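Local coordinates for RNA-dependent RNA Polymerase (Bombyx mori cytoplasmic polyhedrosis virus, PDB 6TZ0), which synthesises RNA from an RNA template, making the viral plus strands in transcription and the complementary minus strands in genome replication, at residues Asp1054-Leu1062 and Tyr1183-Gln1194. Numbering follows the deposited sequence.
Sequences DGWFAFALL and YLHILRSITSNQ
Two antiparallel helices of the C-terminal region pack here: 1054-1062 lies against the last turns of 1174-1188 and the turn that follows. At one end Leu1062 meets two side chains of the second helix. Its CD2 touches Ile1186 CG2 at 3.7 Å, while its CD1 reaches the ring edge of Tyr1183, near the ring plane. Tyr1183 OH bonds to the backbone O of Ser1152, which ties down the far end of the ring. Ser1189 leaves the helix, its OG bonding back to His1185 O (2.9 Å). A type I beta turn then runs from Ile1190 to Asn1193. Ile1190 splits its branches: CG2, anti to the backbone N, reaches Asp1054 O and CB, while CD1 lies 3.7 Å from Ala1058 CB. The side chains of Asn1193 and Leu1061 reach toward each other, ND2 in van der Waals contact with CD1. The Phe1057 ring rests beside Asn1193 O. Asp1054 sits over the turn, its OD2 in van der Waals contact with Thr1191 CG2. Asp1054 OD1 and Ile1190 O are both acceptors and probably add no attraction. No hydrogen bond crosses the contact. Leu1062 with Tyr1183 and Ile1186, and Ala1058 with Ile1190, join the segments by apolar burial; polar Asp1054 and Asn1193 lie toward the turn.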
loop_
_atom_site.group_PDB
_atom_site.type_symbol
_atom_site.label_atom_id
_atom_site.label_comp_id
_atom_site.label_asym_id
_atom_site.label_seq_id
_atom_site.Cartn_x
_atom_site.Cartn_y
_atom_site.Cartn_z
ATOM N N ASP A 1054 9.369 -32.052 21.277
ATOM C CA ASP A 1054 8.740 -31.314 22.366
ATOM C C ASP A 1054 7.484 -30.576 21.929
ATOM O O ASP A 1054 6.574 -30.393 22.739
ATOM C CB ASP A 1054 9.740 -30.336 22.981
ATOM C CG ASP A 1054 10.812 -31.037 23.789
ATOM O OD1 ASP A 1054 10.515 -32.096 24.381
ATOM O OD2 ASP A 1054 11.955 -30.544 23.821
ATOM N N GLY A 1055 7.410 -30.144 20.670
ATOM C CA GLY A 1055 6.182 -29.535 20.185
ATOM C C GLY A 1055 5.061 -30.549 20.051
ATOM O O GLY A 1055 3.912 -30.272 20.415
ATOM N N TRP A 1056 5.393 -31.742 19.548
ATOM C CA TRP A 1056 4.454 -32.859 19.507
ATOM C C TRP A 1056 3.959 -33.229 20.895
ATOM O O TRP A 1056 2.760 -33.445 21.096
ATOM C CB TRP A 1056 5.128 -34.071 18.882
ATOM C CG TRP A 1056 4.270 -35.279 18.833
ATOM C CD1 TRP A 1056 3.272 -35.539 17.951
ATOM C CD2 TRP A 1056 4.284 -36.369 19.756
ATOM N NE1 TRP A 1056 2.687 -36.742 18.242
ATOM C CE2 TRP A 1056 3.286 -37.269 19.353
ATOM C CE3 TRP A 1056 5.052 -36.674 20.883
ATOM C CZ2 TRP A 1056 3.038 -38.455 20.029
ATOM C CZ3 TRP A 1056 4.803 -37.850 21.554
ATOM C CH2 TRP A 1056 3.805 -38.727 21.125
ATOM N N PHE A 1057 4.864 -33.299 21.868
ATOM C CA PHE A 1057 4.482 -33.741 23.201
ATOM C C PHE A 1057 3.719 -32.655 23.940
ATOM O O PHE A 1057 2.829 -32.958 24.740
ATOM C CB PHE A 1057 5.730 -34.163 23.970
ATOM C CG PHE A 1057 5.449 -34.974 25.193
ATOM C CD1 PHE A 1057 5.015 -36.279 25.076
ATOM C CD2 PHE A 1057 5.668 -34.455 26.454
ATOM C CE1 PHE A 1057 4.767 -37.040 26.192
ATOM C CE2 PHE A 1057 5.432 -35.218 27.575
ATOM C CZ PHE A 1057 4.974 -36.509 27.442
ATOM N N ALA A 1058 4.016 -31.388 23.650
ATOM C CA ALA A 1058 3.231 -30.293 24.204
ATOM C C ALA A 1058 1.823 -30.282 23.635
ATOM O O ALA A 1058 0.865 -29.964 24.345
ATOM C CB ALA A 1058 3.921 -28.959 23.933
ATOM N N PHE A 1059 1.677 -30.626 22.352
ATOM C CA PHE A 1059 0.344 -30.754 21.772
ATOM C C PHE A 1059 -0.391 -31.945 22.370
ATOM O O PHE A 1059 -1.591 -31.869 22.646
ATOM C CB PHE A 1059 0.468 -30.882 20.259
ATOM C CG PHE A 1059 -0.822 -30.729 19.505
ATOM C CD1 PHE A 1059 -1.427 -29.490 19.391
ATOM C CD2 PHE A 1059 -1.393 -31.806 18.850
ATOM C CE1 PHE A 1059 -2.593 -29.339 18.675
ATOM C CE2 PHE A 1059 -2.562 -31.656 18.131
ATOM C CZ PHE A 1059 -3.163 -30.425 18.050
ATOM N N ALA A 1060 0.331 -33.039 22.617
ATOM C CA ALA A 1060 -0.239 -34.232 23.226
ATOM C C ALA A 1060 -0.595 -34.040 24.692
ATOM O O ALA A 1060 -1.369 -34.833 25.232
ATOM C CB ALA A 1060 0.740 -35.394 23.088
ATOM N N LEU A 1061 -0.016 -33.049 25.362
ATOM C CA LEU A 1061 -0.366 -32.781 26.752
ATOM C C LEU A 1061 -1.420 -31.695 26.904
ATOM O O LEU A 1061 -2.404 -31.892 27.619
ATOM C CB LEU A 1061 0.872 -32.390 27.561
ATOM C CG LEU A 1061 1.923 -33.436 27.900
ATOM C CD1 LEU A 1061 3.043 -32.750 28.631
ATOM C CD2 LEU A 1061 1.332 -34.531 28.745
ATOM N N LEU A 1062 -1.231 -30.544 26.260
ATOM C CA LEU A 1062 -2.108 -29.403 26.488
ATOM C C LEU A 1062 -3.281 -29.354 25.526
ATOM O O LEU A 1062 -4.318 -28.771 25.857
ATOM C CB LEU A 1062 -1.341 -28.083 26.374
ATOM C CG LEU A 1062 -0.510 -27.554 27.543
ATOM C CD1 LEU A 1062 -1.326 -27.501 28.821
ATOM C CD2 LEU A 1062 0.775 -28.318 27.737
ATOM N N TYR A 1183 0.391 -23.709 33.887
ATOM C CA TYR A 1183 0.466 -23.612 32.431
ATOM C C TYR A 1183 1.808 -23.063 31.970
ATOM O O TYR A 1183 2.448 -23.626 31.070
ATOM C CB TYR A 1183 -0.679 -22.734 31.933
ATOM C CG TYR A 1183 -0.704 -22.467 30.451
ATOM C CD1 TYR A 1183 -1.052 -23.463 29.556
ATOM C CD2 TYR A 1183 -0.439 -21.202 29.956
ATOM C CE1 TYR A 1183 -1.096 -23.218 28.211
ATOM C CE2 TYR A 1183 -0.480 -20.947 28.613
ATOM C CZ TYR A 1183 -0.810 -21.958 27.746
ATOM O OH TYR A 1183 -0.856 -21.708 26.399
ATOM N N LEU A 1184 2.253 -21.969 32.588
ATOM C CA LEU A 1184 3.535 -21.380 32.229
ATOM C C LEU A 1184 4.704 -22.268 32.628
ATOM O O LEU A 1184 5.710 -22.304 31.912
ATOM C CB LEU A 1184 3.662 -19.996 32.862
ATOM C CG LEU A 1184 3.172 -18.765 32.098
ATOM C CD1 LEU A 1184 1.695 -18.771 31.834
ATOM C CD2 LEU A 1184 3.498 -17.573 32.933
ATOM N N HIS A 1185 4.588 -23.013 33.736
ATOM C CA HIS A 1185 5.662 -23.942 34.078
ATOM C C HIS A 1185 5.735 -25.110 33.107
ATOM O O HIS A 1185 6.830 -25.583 32.786
ATOM C CB HIS A 1185 5.494 -24.461 35.499
ATOM C CG HIS A 1185 6.575 -25.405 35.921
ATOM N ND1 HIS A 1185 6.481 -26.768 35.745
ATOM C CD2 HIS A 1185 7.784 -25.184 36.488
ATOM C CE1 HIS A 1185 7.576 -27.347 36.202
ATOM N NE2 HIS A 1185 8.383 -26.407 36.655
ATOM N N ILE A 1186 4.589 -25.600 32.640
ATOM C CA ILE A 1186 4.615 -26.738 31.733
ATOM C C ILE A 1186 5.122 -26.324 30.356
ATOM O O ILE A 1186 5.919 -27.044 29.747
ATOM C CB ILE A 1186 3.233 -27.413 31.691
ATOM C CG1 ILE A 1186 2.992 -28.126 33.018
ATOM C CG2 ILE A 1186 3.141 -28.429 30.580
ATOM C CD1 ILE A 1186 1.570 -28.511 33.252
ATOM N N LEU A 1187 4.731 -25.141 29.869
ATOM C CA LEU A 1187 5.304 -24.656 28.611
ATOM C C LEU A 1187 6.778 -24.294 28.739
ATOM O O LEU A 1187 7.524 -24.397 27.761
ATOM C CB LEU A 1187 4.553 -23.438 28.090
ATOM C CG LEU A 1187 3.173 -23.552 27.467
ATOM C CD1 LEU A 1187 2.701 -22.158 27.159
ATOM C CD2 LEU A 1187 3.226 -24.381 26.206
ATOM N N ARG A 1188 7.216 -23.864 29.922
ATOM C CA ARG A 1188 8.587 -23.399 30.084
ATOM C C ARG A 1188 9.588 -24.552 30.072
ATOM O O ARG A 1188 10.752 -24.353 29.711
ATOM C CB ARG A 1188 8.669 -22.577 31.377
ATOM C CG ARG A 1188 9.993 -21.921 31.739
ATOM C CD ARG A 1188 10.700 -22.704 32.816
ATOM N NE ARG A 1188 11.912 -22.044 33.285
ATOM C CZ ARG A 1188 11.951 -21.184 34.293
ATOM N NH1 ARG A 1188 10.846 -20.881 34.953
ATOM N NH2 ARG A 1188 13.103 -20.637 34.652
ATOM N N SER A 1189 9.161 -25.761 30.420
ATOM C CA SER A 1189 10.077 -26.871 30.667
ATOM C C SER A 1189 9.620 -28.140 29.969
ATOM O O SER A 1189 9.497 -29.198 30.584
ATOM C CB SER A 1189 10.218 -27.120 32.159
ATOM O OG SER A 1189 8.991 -27.538 32.716
ATOM N N ILE A 1190 9.355 -28.058 28.665
ATOM C CA ILE A 1190 8.880 -29.230 27.934
ATOM C C ILE A 1190 10.032 -30.193 27.670
ATOM O O ILE A 1190 9.824 -31.398 27.474
ATOM C CB ILE A 1190 8.194 -28.797 26.628
ATOM C CG1 ILE A 1190 7.254 -27.654 26.924
ATOM C CG2 ILE A 1190 7.331 -29.913 26.057
ATOM C CD1 ILE A 1190 6.607 -27.077 25.743
ATOM N N THR A 1191 11.266 -29.683 27.693
ATOM C CA THR A 1191 12.419 -30.476 27.279
ATOM C C THR A 1191 12.746 -31.579 28.277
ATOM O O THR A 1191 13.273 -32.630 27.897
ATOM C CB THR A 1191 13.629 -29.572 27.092
ATOM O OG1 THR A 1191 13.946 -28.944 28.337
ATOM C CG2 THR A 1191 13.325 -28.505 26.080
ATOM N N SER A 1192 12.443 -31.362 29.553
ATOM C CA SER A 1192 12.714 -32.395 30.544
ATOM C C SER A 1192 11.431 -33.085 30.989
ATOM O O SER A 1192 11.439 -33.866 31.946
ATOM C CB SER A 1192 13.461 -31.795 31.735
ATOM O OG SER A 1192 12.673 -30.828 32.402
ATOM N N ASN A 1193 10.325 -32.814 30.306
ATOM C CA ASN A 1193 9.045 -33.394 30.680
ATOM C C ASN A 1193 8.898 -34.779 30.061
ATOM O O ASN A 1193 8.855 -34.926 28.838
ATOM C CB ASN A 1193 7.915 -32.466 30.230
ATOM C CG ASN A 1193 6.593 -32.766 30.903
ATOM O OD1 ASN A 1193 6.458 -33.730 31.651
ATOM N ND2 ASN A 1193 5.617 -31.912 30.666
ATOM N N GLN A 1194 8.821 -35.799 30.918
ATOM C CA GLN A 1194 8.761 -37.190 30.483
ATOM C C GLN A 1194 7.375 -37.797 30.673
ATOM O O GLN A 1194 7.219 -39.014 30.565
ATOM C CB GLN A 1194 9.806 -38.026 31.222
ATOM C CG GLN A 1194 11.239 -37.685 30.875
ATOM C CD GLN A 1194 12.233 -38.530 31.642
ATOM O OE1 GLN A 1194 11.845 -39.328 32.490
ATOM N NE2 GLN A 1194 13.519 -38.365 31.348
#